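PDB 2EH6: acetylornithine aminotransferase from Aquifex aeolicus, which catalyses the pyridoxal-phosphate-dependent transfer of an amino group from N2-acetyl-L-ornithine to 2-oxoglutarate in arginine biosynthesis, acting as a homodimer. Local coordinates for residues L31-G36 with D365-V370; K54-K59 with G273-C278; P70-L75 with V89-S94; L342-C345 with L351-L354. All blocks are in the same frame, centred on the assembly; numbering follows the deposited sequence.

Contact 1. Residues L31-G36 with D365-V370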
loop_
_atom_site.group_PDB
_atom_site.type_symbol
_atom_site.label_atom_id
_atom_site.label_comp_id
_atom_site.label_asym_id
_atom_site.label_seq_id
_atom_site.Cartn_x
_atom_site.Cartn_y
_atom_site.Cartn_z
ATOM N N LEU A 31 -5.701 -1.275 -28.315
ATOM C CA LEU A 31 -5.634 -2.686 -27.933
ATOM C C LEU A 31 -4.609 -2.673 -26.797
ATOM O O LEU A 31 -3.475 -2.223 -26.974
ATOM C CB LEU A 31 -5.142 -3.534 -29.114
ATOM C CG LEU A 31 -4.965 -5.052 -28.968
ATOM C CD1 LEU A 31 -6.222 -5.702 -28.425
ATOM C CD2 LEU A 31 -4.618 -5.637 -30.335
ATOM N N ASP A 32 -5.015 -3.159 -25.633
ATOM C CA ASP A 32 -4.162 -3.131 -24.454
ATOM C C ASP A 32 -3.265 -4.343 -24.227
ATOM O O ASP A 32 -3.717 -5.385 -23.763
ATOM C CB ASP A 32 -5.039 -2.891 -23.223
ATOM C CG ASP A 32 -4.234 -2.747 -21.944
ATOM O OD1 ASP A 32 -2.997 -2.592 -22.021
ATOM O OD2 ASP A 32 -4.850 -2.776 -20.862
ATOM N N PHE A 33 -1.987 -4.192 -24.551
ATOM C CA PHE A 33 -1.027 -5.267 -24.350
ATOM C C PHE A 33 -0.065 -4.957 -23.208
ATOM O O PHE A 33 1.065 -5.448 -23.174
ATOM C CB PHE A 33 -0.256 -5.546 -25.641
ATOM C CG PHE A 33 -0.869 -6.633 -26.472
ATOM C CD1 PHE A 33 -2.184 -6.526 -26.908
ATOM C CD2 PHE A 33 -0.153 -7.787 -26.771
ATOM C CE1 PHE A 33 -2.783 -7.556 -27.630
ATOM C CE2 PHE A 33 -0.741 -8.821 -27.490
ATOM C CZ PHE A 33 -2.058 -8.706 -27.919
ATOM N N VAL A 34 -0.532 -4.139 -22.270
ATOM C CA VAL A 34 0.258 -3.761 -21.102
ATOM C C VAL A 34 -0.551 -4.009 -19.822
ATOM O O VAL A 34 0.015 -4.218 -18.750
ATOM C CB VAL A 34 0.665 -2.266 -21.157
ATOM C CG1 VAL A 34 1.244 -1.831 -19.822
ATOM C CG2 VAL A 34 1.694 -2.051 -22.261
ATOM N N SER A 35 -1.873 -3.982 -19.950
ATOM C CA SER A 35 -2.791 -4.192 -18.827
ATOM C C SER A 35 -2.386 -3.481 -17.528
ATOM O O SER A 35 -2.494 -4.050 -16.434
ATOM C CB SER A 35 -2.981 -5.695 -18.557
ATOM O OG SER A 35 -1.806 -6.295 -18.032
ATOM N N GLY A 36 -1.933 -2.237 -17.652
ATOM C CA GLY A 36 -1.551 -1.461 -16.482
ATOM C C GLY A 36 -0.391 -2.083 -15.732
ATOM O O GLY A 36 -0.283 -1.948 -14.512
ATOM N N ASP A 365 -2.948 -11.473 -33.248
ATOM C CA ASP A 365 -2.643 -11.174 -34.644
ATOM C C ASP A 365 -2.659 -9.676 -34.903
ATOM O O ASP A 365 -1.801 -9.147 -35.610
ATOM C CB ASP A 365 -3.641 -11.866 -35.578
ATOM C CG ASP A 365 -3.524 -13.374 -35.538
ATOM O OD1 ASP A 365 -2.407 -13.871 -35.279
ATOM O OD2 ASP A 365 -4.542 -14.062 -35.774
ATOM N N ARG A 366 -3.642 -9.001 -34.321
ATOM C CA ARG A 366 -3.787 -7.560 -34.464
ATOM C C ARG A 366 -2.520 -6.865 -33.983
ATOM O O ARG A 366 -1.965 -6.008 -34.676
ATOM C CB ARG A 366 -4.980 -7.078 -33.637
ATOM C CG ARG A 366 -6.306 -7.711 -34.026
ATOM C CD ARG A 366 -6.941 -6.974 -35.186
ATOM N NE ARG A 366 -7.263 -5.597 -34.820
ATOM C CZ ARG A 366 -7.781 -4.697 -35.651
ATOM N NH1 ARG A 366 -8.040 -5.023 -36.912
ATOM N NH2 ARG A 366 -8.039 -3.469 -35.221
ATOM N N ALA A 367 -2.065 -7.238 -32.790
ATOM C CA ALA A 367 -0.863 -6.647 -32.211
ATOM C C ALA A 367 0.372 -6.966 -33.052
ATOM O O ALA A 367 1.220 -6.102 -33.278
ATOM C CB ALA A 367 -0.668 -7.148 -30.786
ATOM N N ILE A 368 0.472 -8.210 -33.509
ATOM C CA ILE A 368 1.606 -8.620 -34.327
ATOM C C ILE A 368 1.682 -7.785 -35.605
ATOM O O ILE A 368 2.759 -7.355 -36.003
ATOM C CB ILE A 368 1.513 -10.115 -34.694
ATOM C CG1 ILE A 368 1.718 -10.968 -33.438
ATOM C CG2 ILE A 368 2.545 -10.461 -35.763
ATOM C CD1 ILE A 368 3.076 -10.774 -32.762
ATOM N N SER A 369 0.538 -7.551 -36.237
ATOM C CA SER A 369 0.499 -6.765 -37.464
ATOM C C SER A 369 1.098 -5.378 -37.228
ATOM O O SER A 369 1.931 -4.907 -38.006
ATOM C CB SER A 369 -0.945 -6.635 -37.959
ATOM O OG SER A 369 -0.996 -5.997 -39.224
ATOM N N VAL A 370 0.675 -4.727 -36.150
ATOM C CA VAL A 370 1.181 -3.401 -35.813
ATOM C C VAL A 370 2.688 -3.446 -35.588
ATOM O O VAL A 370 3.424 -2.564 -36.034
ATOM C CB VAL A 370 0.503 -2.854 -34.544
ATOM C CG1 VAL A 370 1.209 -1.591 -34.076
ATOM C CG2 VAL A 370 -0.966 -2.567 -34.828
#

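Contact 2. Residues K54-K59 with G273-C278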
loop_
_atom_site.group_PDB
_atom_site.type_symbol
_atom_site.label_atom_id
_atom_site.label_comp_id
_atom_site.label_asym_id
_atom_site.label_seq_id
_atom_site.Cartn_x
_atom_site.Cartn_y
_atom_site.Cartn_z
ATOM N N LYS A 54 -19.773 -4.021 -7.613
ATOM C CA LYS A 54 -20.917 -3.144 -7.409
ATOM C C LYS A 54 -21.746 -3.635 -6.232
ATOM O O LYS A 54 -22.223 -2.842 -5.423
ATOM C CB LYS A 54 -21.771 -3.083 -8.681
ATOM C CG LYS A 54 -21.133 -2.252 -9.782
ATOM C CD LYS A 54 -21.820 -2.451 -11.122
ATOM C CE LYS A 54 -23.277 -2.055 -11.074
ATOM N NZ LYS A 54 -23.909 -2.217 -12.409
ATOM N N GLU A 55 -21.903 -4.950 -6.126
ATOM C CA GLU A 55 -22.670 -5.532 -5.032
ATOM C C GLU A 55 -21.949 -5.270 -3.704
ATOM O O GLU A 55 -22.578 -4.936 -2.704
ATOM C CB GLU A 55 -22.836 -7.038 -5.266
ATOM C CG GLU A 55 -24.130 -7.653 -4.733
ATOM C CD GLU A 55 -23.979 -8.270 -3.351
ATOM O OE1 GLU A 55 -22.957 -8.951 -3.114
ATOM O OE2 GLU A 55 -24.888 -8.092 -2.507
ATOM N N GLN A 56 -20.624 -5.402 -3.707
ATOM C CA GLN A 56 -19.841 -5.193 -2.490
ATOM C C GLN A 56 -19.857 -3.733 -2.053
ATOM O O GLN A 56 -20.016 -3.428 -0.873
ATOM C CB GLN A 56 -18.390 -5.655 -2.703
ATOM C CG GLN A 56 -17.574 -5.745 -1.411
ATOM C CD GLN A 56 -18.239 -6.631 -0.371
ATOM O OE1 GLN A 56 -18.480 -7.809 -0.616
ATOM N NE2 GLN A 56 -18.543 -6.067 0.789
ATOM N N VAL A 57 -19.685 -2.829 -3.008
ATOM C CA VAL A 57 -19.686 -1.407 -2.700
ATOM C C VAL A 57 -20.968 -0.993 -1.976
ATOM O O VAL A 57 -20.946 -0.107 -1.127
ATOM C CB VAL A 57 -19.527 -0.571 -3.985
ATOM C CG1 VAL A 57 -19.927 0.863 -3.728
ATOM C CG2 VAL A 57 -18.081 -0.642 -4.466
ATOM N N GLU A 58 -22.081 -1.643 -2.305
ATOM C CA GLU A 58 -23.365 -1.316 -1.680
ATOM C C GLU A 58 -23.475 -1.817 -0.249
ATOM O O GLU A 58 -24.262 -1.288 0.539
ATOM C CB GLU A 58 -24.526 -1.926 -2.475
ATOM C CG GLU A 58 -24.691 -1.411 -3.886
ATOM C CD GLU A 58 -25.839 -2.096 -4.611
ATOM O OE1 GLU A 58 -26.973 -2.058 -4.090
ATOM O OE2 GLU A 58 -25.605 -2.675 -5.695
ATOM N N LYS A 59 -22.687 -2.835 0.077
ATOM C CA LYS A 59 -22.724 -3.459 1.397
ATOM C C LYS A 59 -21.662 -3.045 2.404
ATOM O O LYS A 59 -21.979 -2.603 3.508
ATOM C CB LYS A 59 -22.645 -4.978 1.244
ATOM C CG LYS A 59 -23.796 -5.611 0.483
ATOM C CD LYS A 59 -23.525 -7.093 0.235
ATOM C CE LYS A 59 -23.275 -7.846 1.535
ATOM N NZ LYS A 59 -22.923 -9.274 1.286
ATOM N N GLY A 273 -6.712 -6.505 3.350
ATOM C CA GLY A 273 -7.782 -7.485 3.471
ATOM C C GLY A 273 -9.196 -6.948 3.593
ATOM O O GLY A 273 -10.082 -7.624 4.119
ATOM N N ASN A 274 -9.417 -5.736 3.105
ATOM C CA ASN A 274 -10.739 -5.140 3.166
ATOM C C ASN A 274 -11.653 -5.984 2.258
ATOM O O ASN A 274 -11.182 -6.663 1.351
ATOM C CB ASN A 274 -10.659 -3.683 2.697
ATOM C CG ASN A 274 -10.290 -3.569 1.247
ATOM O OD1 ASN A 274 -11.124 -3.803 0.371
ATOM N ND2 ASN A 274 -9.030 -3.226 0.973
ATOM N N PRO A 275 -12.971 -5.955 2.499
ATOM C CA PRO A 275 -13.902 -6.744 1.681
ATOM C C PRO A 275 -13.959 -6.442 0.181
ATOM O O PRO A 275 -14.314 -7.314 -0.608
ATOM C CB PRO A 275 -15.249 -6.531 2.383
ATOM C CG PRO A 275 -15.092 -5.182 3.030
ATOM C CD PRO A 275 -13.685 -5.238 3.570
ATOM N N LEU A 276 -13.596 -5.228 -0.220
ATOM C CA LEU A 276 -13.631 -4.888 -1.638
ATOM C C LEU A 276 -12.489 -5.583 -2.381
ATOM O O LEU A 276 -12.689 -6.181 -3.439
ATOM C CB LEU A 276 -13.532 -3.373 -1.820
ATOM C CG LEU A 276 -13.804 -2.869 -3.241
ATOM C CD1 LEU A 276 -15.256 -3.144 -3.601
ATOM C CD2 LEU A 276 -13.505 -1.384 -3.332
ATOM N N ALA A 277 -11.290 -5.507 -1.817
ATOM C CA ALA A 277 -10.119 -6.135 -2.414
ATOM C C ALA A 277 -10.281 -7.655 -2.450
ATOM O O ALA A 277 -9.936 -8.313 -3.438
ATOM C CB ALA A 277 -8.869 -5.766 -1.609
ATOM N N CYS A 278 -10.802 -8.216 -1.369
ATOM C CA CYS A 278 -10.986 -9.661 -1.302
ATOM C C CYS A 278 -12.063 -10.164 -2.258
ATOM O O CYS A 278 -11.958 -11.262 -2.792
ATOM C CB CYS A 278 -11.293 -10.083 0.135
ATOM S SG CYS A 278 -9.853 -9.940 1.254
HETATM O O HOH W 1 -15.661 -9.669 0.239
#

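Contact 3. Residues P70-L75 with V89-S94. With PLP (pyridoxal-5'-phosphate), chain C.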
loop_
_atom_site.group_PDB
_atom_site.type_symbol
_atom_site.label_atom_id
_atom_site.label_comp_id
_atom_site.label_asym_id
_atom_site.label_seq_id
_atom_site.Cartn_x
_atom_site.Cartn_y
_atom_site.Cartn_z
ATOM N N PRO A 70 -14.123 -12.537 7.390
ATOM C CA PRO A 70 -14.384 -13.823 6.730
ATOM C C PRO A 70 -13.962 -13.872 5.263
ATOM O O PRO A 70 -13.550 -14.918 4.757
ATOM C CB PRO A 70 -15.892 -13.998 6.907
ATOM C CG PRO A 70 -16.158 -13.292 8.211
ATOM C CD PRO A 70 -15.342 -12.032 8.049
ATOM N N TRP A 71 -14.083 -12.745 4.573
ATOM C CA TRP A 71 -13.695 -12.681 3.167
ATOM C C TRP A 71 -12.197 -12.938 3.016
ATOM O O TRP A 71 -11.752 -13.440 1.985
ATOM C CB TRP A 71 -14.079 -11.322 2.582
ATOM C CG TRP A 71 -13.816 -10.189 3.509
ATOM C CD1 TRP A 71 -12.634 -9.532 3.689
ATOM C CD2 TRP A 71 -14.751 -9.593 4.415
ATOM N NE1 TRP A 71 -12.775 -8.563 4.651
ATOM C CE2 TRP A 71 -14.064 -8.579 5.115
ATOM C CE3 TRP A 71 -16.106 -9.817 4.703
ATOM C CZ2 TRP A 71 -14.682 -7.789 6.090
ATOM C CZ3 TRP A 71 -16.724 -9.029 5.675
ATOM C CH2 TRP A 71 -16.008 -8.027 6.356
ATOM N N GLN A 72 -11.420 -12.587 4.038
ATOM C CA GLN A 72 -9.977 -12.838 4.005
ATOM C C GLN A 72 -9.749 -14.354 4.063
ATOM O O GLN A 72 -8.913 -14.897 3.338
ATOM C CB GLN A 72 -9.275 -12.154 5.192
ATOM C CG GLN A 72 -8.892 -10.691 4.931
ATOM C CD GLN A 72 -8.290 -9.999 6.153
ATOM O OE1 GLN A 72 -7.419 -10.545 6.833
ATOM N NE2 GLN A 72 -8.748 -8.785 6.423
ATOM N N GLU A 73 -10.498 -15.034 4.927
ATOM C CA GLU A 73 -10.378 -16.488 5.052
ATOM C C GLU A 73 -10.652 -17.171 3.718
ATOM O O GLU A 73 -9.883 -18.024 3.284
ATOM C CB GLU A 73 -11.371 -17.034 6.084
ATOM C CG GLU A 73 -11.009 -16.783 7.528
ATOM C CD GLU A 73 -9.758 -17.522 7.963
ATOM O OE1 GLU A 73 -9.366 -18.503 7.292
ATOM O OE2 GLU A 73 -9.176 -17.126 8.993
ATOM N N GLU A 74 -11.756 -16.794 3.076
ATOM C CA GLU A 74 -12.139 -17.390 1.799
ATOM C C GLU A 74 -11.090 -17.239 0.709
ATOM O O GLU A 74 -10.783 -18.197 0.004
ATOM C CB GLU A 74 -13.462 -16.804 1.291
ATOM C CG GLU A 74 -13.635 -16.982 -0.219
ATOM C CD GLU A 74 -15.030 -16.666 -0.722
ATOM O OE1 GLU A 74 -15.584 -15.607 -0.346
ATOM O OE2 GLU A 74 -15.564 -17.475 -1.516
ATOM N N LEU A 75 -10.551 -16.032 0.556
ATOM C CA LEU A 75 -9.542 -15.794 -0.466
ATOM C C LEU A 75 -8.242 -16.517 -0.117
ATOM O O LEU A 75 -7.607 -17.119 -0.981
ATOM C CB LEU A 75 -9.285 -14.290 -0.616
ATOM C CG LEU A 75 -8.290 -13.901 -1.711
ATOM C CD1 LEU A 75 -8.725 -14.513 -3.040
ATOM C CD2 LEU A 75 -8.200 -12.377 -1.808
ATOM N N VAL A 89 -1.724 -16.801 4.939
ATOM C CA VAL A 89 -1.634 -15.572 4.161
ATOM C C VAL A 89 -1.787 -14.314 4.998
ATOM O O VAL A 89 -2.507 -14.305 5.996
ATOM C CB VAL A 89 -2.753 -15.559 3.069
ATOM C CG1 VAL A 89 -2.786 -14.206 2.343
ATOM C CG2 VAL A 89 -2.540 -16.694 2.092
ATOM N N PHE A 90 -1.093 -13.256 4.586
ATOM C CA PHE A 90 -1.208 -11.952 5.233
ATOM C C PHE A 90 -1.555 -11.023 4.081
ATOM O O PHE A 90 -0.848 -11.013 3.078
ATOM C CB PHE A 90 0.103 -11.465 5.846
ATOM C CG PHE A 90 0.083 -9.995 6.183
ATOM C CD1 PHE A 90 -0.677 -9.522 7.250
ATOM C CD2 PHE A 90 0.748 -9.073 5.371
ATOM C CE1 PHE A 90 -0.785 -8.151 7.504
ATOM C CE2 PHE A 90 0.648 -7.702 5.613
ATOM C CZ PHE A 90 -0.124 -7.238 6.683
ATOM N N PHE A 91 -2.624 -10.246 4.227
ATOM C CA PHE A 91 -3.051 -9.337 3.157
ATOM C C PHE A 91 -2.532 -7.911 3.281
ATOM O O PHE A 91 -2.639 -7.293 4.334
ATOM C CB PHE A 91 -4.579 -9.311 3.076
ATOM C CG PHE A 91 -5.172 -10.566 2.506
ATOM C CD1 PHE A 91 -5.056 -10.849 1.147
ATOM C CD2 PHE A 91 -5.832 -11.476 3.328
ATOM C CE1 PHE A 91 -5.585 -12.026 0.608
ATOM C CE2 PHE A 91 -6.369 -12.658 2.802
ATOM C CZ PHE A 91 -6.243 -12.934 1.435
ATOM N N ALA A 92 -1.974 -7.397 2.186
ATOM C CA ALA A 92 -1.451 -6.037 2.150
ATOM C C ALA A 92 -2.192 -5.273 1.044
ATOM O O ALA A 92 -3.240 -5.723 0.574
ATOM C CB ALA A 92 0.053 -6.060 1.876
ATOM N N ASN A 93 -1.650 -4.140 0.605
ATOM C CA ASN A 93 -2.339 -3.353 -0.423
ATOM C C ASN A 93 -1.561 -3.180 -1.705
ATOM O O ASN A 93 -2.079 -2.624 -2.672
ATOM C CB ASN A 93 -2.667 -1.966 0.122
ATOM C CG ASN A 93 -3.514 -2.025 1.358
ATOM O OD1 ASN A 93 -4.723 -2.249 1.285
ATOM N ND2 ASN A 93 -2.882 -1.844 2.518
ATOM N N SER A 94 -0.323 -3.653 -1.719
ATOM C CA SER A 94 0.516 -3.489 -2.892
ATOM C C SER A 94 1.606 -4.526 -2.919
ATOM O O SER A 94 1.809 -5.257 -1.947
ATOM C CB SER A 94 1.173 -2.110 -2.868
ATOM O OG SER A 94 2.000 -1.981 -1.712
HETATM N N1 PLP C . 7.931 -6.633 -7.175
HETATM C C2 PLP C . 7.784 -7.016 -8.457
HETATM C C2A PLP C . 8.437 -8.284 -8.946
HETATM C C3 PLP C . 7.020 -6.239 -9.351
HETATM O O3 PLP C . 6.868 -6.627 -10.653
HETATM C C4 PLP C . 6.405 -5.037 -8.868
HETATM C C4A PLP C . 5.591 -4.227 -9.804
HETATM C C5 PLP C . 6.597 -4.663 -7.476
HETATM C C6 PLP C . 7.375 -5.505 -6.669
HETATM C C5A PLP C . 5.978 -3.398 -6.905
HETATM O O4P PLP C . 4.574 -3.596 -6.727
HETATM P P PLP C . 3.914 -2.240 -6.130
HETATM O O1P PLP C . 2.462 -2.479 -5.959
HETATM O O2P PLP C . 4.547 -1.845 -4.720
HETATM O O3P PLP C . 4.152 -1.034 -7.170
HETATM O O HOH W 2 -4.432 -10.490 6.683
#

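Contact 4. Residues L342-C345 with L351-L354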
loop_
_atom_site.group_PDB
_atom_site.type_symbol
_atom_site.label_atom_id
_atom_site.label_comp_id
_atom_site.label_asym_id
_atom_site.label_seq_id
_atom_site.Cartn_x
_atom_site.Cartn_y
_atom_site.Cartn_z
ATOM N N LEU A 342 -1.060 -0.499 -27.276
ATOM C CA LEU A 342 -0.324 -0.149 -26.071
ATOM C C LEU A 342 0.704 -1.223 -25.742
ATOM O O LEU A 342 0.344 -2.367 -25.432
ATOM C CB LEU A 342 -1.272 -0.003 -24.877
ATOM C CG LEU A 342 -2.440 0.978 -24.970
ATOM C CD1 LEU A 342 -3.230 0.934 -23.665
ATOM C CD2 LEU A 342 -1.919 2.380 -25.236
ATOM N N ILE A 343 1.980 -0.856 -25.825
ATOM C CA ILE A 343 3.064 -1.766 -25.490
ATOM C C ILE A 343 3.956 -1.027 -24.496
ATOM O O ILE A 343 3.792 0.178 -24.281
ATOM C CB ILE A 343 3.887 -2.193 -26.738
ATOM C CG1 ILE A 343 4.410 -0.961 -27.485
ATOM C CG2 ILE A 343 3.032 -3.048 -27.658
ATOM C CD1 ILE A 343 5.211 -1.303 -28.732
ATOM N N ASN A 344 4.895 -1.744 -23.887
ATOM C CA ASN A 344 5.782 -1.145 -22.899
ATOM C C ASN A 344 7.259 -1.358 -23.220
ATOM O O ASN A 344 7.638 -2.353 -23.830
ATOM C CB ASN A 344 5.451 -1.710 -21.514
ATOM C CG ASN A 344 6.366 -1.181 -20.430
ATOM O OD1 ASN A 344 7.266 -1.882 -19.966
ATOM N ND2 ASN A 344 6.142 0.063 -20.019
ATOM N N CYS A 345 8.085 -0.401 -22.816
ATOM C CA CYS A 345 9.522 -0.477 -23.043
ATOM C C CYS A 345 10.220 -0.451 -21.694
ATOM O O CYS A 345 10.020 0.468 -20.901
ATOM C CB CYS A 345 9.990 0.707 -23.892
ATOM S SG CYS A 345 11.795 0.821 -24.162
ATOM N N LEU A 351 11.032 -4.584 -25.214
ATOM C CA LEU A 351 9.608 -4.308 -25.311
ATOM C C LEU A 351 8.969 -5.404 -24.475
ATOM O O LEU A 351 9.238 -6.587 -24.687
ATOM C CB LEU A 351 9.123 -4.405 -26.760
ATOM C CG LEU A 351 9.393 -3.189 -27.647
ATOM C CD1 LEU A 351 8.942 -3.491 -29.063
ATOM C CD2 LEU A 351 8.649 -1.977 -27.099
ATOM N N ARG A 352 8.148 -5.010 -23.510
ATOM C CA ARG A 352 7.485 -5.968 -22.637
ATOM C C ARG A 352 6.002 -6.013 -22.979
ATOM O O ARG A 352 5.376 -4.972 -23.172
ATOM C CB ARG A 352 7.690 -5.562 -21.169
ATOM C CG ARG A 352 6.918 -6.405 -20.171
ATOM C CD ARG A 352 7.275 -6.055 -18.728
ATOM N NE ARG A 352 7.282 -4.615 -18.478
ATOM C CZ ARG A 352 7.312 -4.070 -17.265
ATOM N NH1 ARG A 352 7.332 -4.845 -16.185
ATOM N NH2 ARG A 352 7.338 -2.750 -17.129
ATOM N N PHE A 353 5.453 -7.221 -23.073
ATOM C CA PHE A 353 4.042 -7.408 -23.399
ATOM C C PHE A 353 3.343 -8.093 -22.234
ATOM O O PHE A 353 3.754 -9.169 -21.807
ATOM C CB PHE A 353 3.901 -8.264 -24.662
ATOM C CG PHE A 353 4.762 -7.802 -25.804
ATOM C CD1 PHE A 353 4.454 -6.635 -26.502
ATOM C CD2 PHE A 353 5.900 -8.517 -26.164
ATOM C CE1 PHE A 353 5.268 -6.184 -27.540
ATOM C CE2 PHE A 353 6.725 -8.078 -27.201
ATOM C CZ PHE A 353 6.408 -6.907 -27.892
ATOM N N LEU A 354 2.293 -7.460 -21.719
ATOM C CA LEU A 354 1.530 -7.993 -20.595
ATOM C C LEU A 354 0.042 -7.831 -20.861
ATOM O O LEU A 354 -0.662 -7.152 -20.123
ATOM C CB LEU A 354 1.899 -7.246 -19.308
ATOM C CG LEU A 354 3.327 -7.418 -18.795
ATOM C CD1 LEU A 354 3.598 -6.407 -17.680
ATOM C CD2 LEU A 354 3.516 -8.848 -18.298
#

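Contact 1. Residues L31-G36 with D365-V370
Leu31 holds CG anti to its own nitrogen (chi1 179°), a course that takes CD2 to helix 361-374, while Phe33, with chi1 at an unusual -93°, turns its ring face to Ala367. The methyl CB of Ala367 stands over that face, 3.7 Å from the ring centroid and 18° off the normal, a CH-pi contact whose closest carbon is Phe33 CZ at 3.5 Å. Leu31 CD2 fits against the root of the next-door arginine, 3.6 Å from Arg366 CB, and lies 3.9 Å from Ala367 N. Its other methyl, CD1, meets the Phe33 ring at the edge, in plane, so the two side chains make one apolar bed for the helix. Beyond it the chain turns: Asp32 OD1 takes the N-H of Val34 (2.9 Å) and of Ser35 (2.7 Å) from the same face of its carboxylate; the first bond makes an Asx turn, the second extends it to an Asx motif. With an alanine in place of Phe33, a gap is likely to open beneath Ala367, and Phe302 to lose the ring it meets. Helix 361-374 thus lies on the sheet in which strands 29-32 and 341-346 are neighbours, consistent with the small domain of fold-type I aminotransferases.

Contact 2. Residues K54-K59 with G273-C278
The helix of residues 54-59 and the first turn of the helix starting at Pro275 come within 6.3 Å, measured from Gln56 CA to Leu276 CA. This helix-to-helix contact sits at the N-terminus of the long helix 275-308, the element that in fold-type I aminotransferases runs between the large and small domains. Asn274 is its N-cap: OD1 accepts from Ala277 N at 2.8 Å in a nearly straight bond (168°), the donor lying above the carbonyl plane. Gln56 leads from the other side. With CG anti to the backbone N and a bend at chi2 (55°), its chain crosses Pro275 at about a right angle, and NE2 rests 3.7 Å from Pro275 CB. The amide's polar ends are held from beyond this surface: NE2 donates to Leu60 O, and OE1 bonds to Arg279 NH1. At the next residue, Val57 runs side by side with Leu276 in the same sense, with Val57 CG2 3.9 Å from Leu276 CD1. Gln56 CB is also near that methyl, so Leu276 seats itself against both residues. The dimer interface is close by: Lys54 is paired with Glu58 of the second subunit, and Glu58 with Lys54 of the second subunit. A water links the helices as well, donating to Pro275 O at 2.8 Å and, weakly, to Gln56 OE1 at 3.5 Å.

Contact 3. Residues P70-L75 with V89-S94
Phe91 points its ring into helix 70-81 from strand 87-92, the outermost strand, within this chain, of the mixed sheet that forms the core of the large domain in this aminotransferase fold. Helix and strand follow one another in the chain, and the ring is wedged against Gln72 and Leu75, three residues apart and so on one side of the helix. Gln72 and Phe91 run antiparallel alongside one another; the amide is steeply tilted to the ring (71°), and it is the aliphatic part that packs, with Gln72 CG 3.5 Å from Phe91 CD2. The backbone carbonyl of the same residue comes to the edge of the ring, near its plane, with Gln72 O 3.4 Å from Phe91 CE2. Leu75 crosses the ring obliquely and brings CD2 to 3.6 Å from Phe91 CE1. From within the strand, Val89 CG1 covers one face of the ring, over its centre. The amide end of Gln72 is fixed by other partners, NE2 donating to Asn65 OD1 and Gly273 O, while a water donates to Gln72 OE1 at 3.0 Å and accepts from Phe91 N at 3.1 Å. Past the strand, Ser94 caps helix 95-112, whose first backbone nitrogens, Gly95 N and Thr96 N, bind the phosphate of the cofactor together with Thr270 OG1 of the second subunit; Ser94 CB is 3.4 Å from O1P of that phosphate.

Contact 4. Residues L342-C345 with L351-L354
Asn344 and Arg352 form the tight part of this contact, where backbone and side chains both bond. As an antiparallel hydrogen-bonded pair they exchange a short bond from Arg352 N to Asn344 O (2.7 Å) and a weak one from Asn344 N to Arg352 O (3.3 Å). On the same face of the sheet, Arg352 runs beside Asn344, its chain bent at chi3 (47°), and its NE (3.1 Å) and NH2 (3.0 Å) both donate to Asn344 OD1. That oxygen lies in the guanidinium plane, at its edge, while the donors stand above the amide's carbonyl plane. A leucine in place of Arg352 would probably deprive the buried Asn344 OD1 of both its donors and leave the amide able to turn. The other face is looser: Ile343 CG2 touches the Phe353 ring edge at 3.9 Å, Ile343 CD1 is as far from Leu351 CD2, and Cys345, partly exposed and tied to Cys329 by a disulfide, only approaches Leu351. Strands 341-346 and 350-353 thus make a beta hairpin in the small-domain sheet, with the side chain of Arg352 about 6 Å from the bound pyridoxal phosphate and its NH1 weakly bonded to OE1 of Gln215 in that pocket.

Contacts 1 and 4 share the small-domain sheet, their centres 8 Å apart, and join where Phe33 O and Ser35 OG meet the backbone of Leu354. Contacts 2 and 3 form a second pair, 12 Å apart, linked by Gly273 O and Gln72 NE2. All four are largely buried and all touch the second subunit; Arg366 in contact 1 is exposed and Cys345 in contact 4 partly so. Chemistry follows place: contact 1 is hydrocarbon packing and a CH-pi contact beneath an outer helix, contacts 2 and 3 combine hydrocarbon packing with single bridging waters, and contact 4, strand against strand, relies on direct backbone and guanidinium bonds. Contacts 3 and 4 both come close to pyridoxal phosphate.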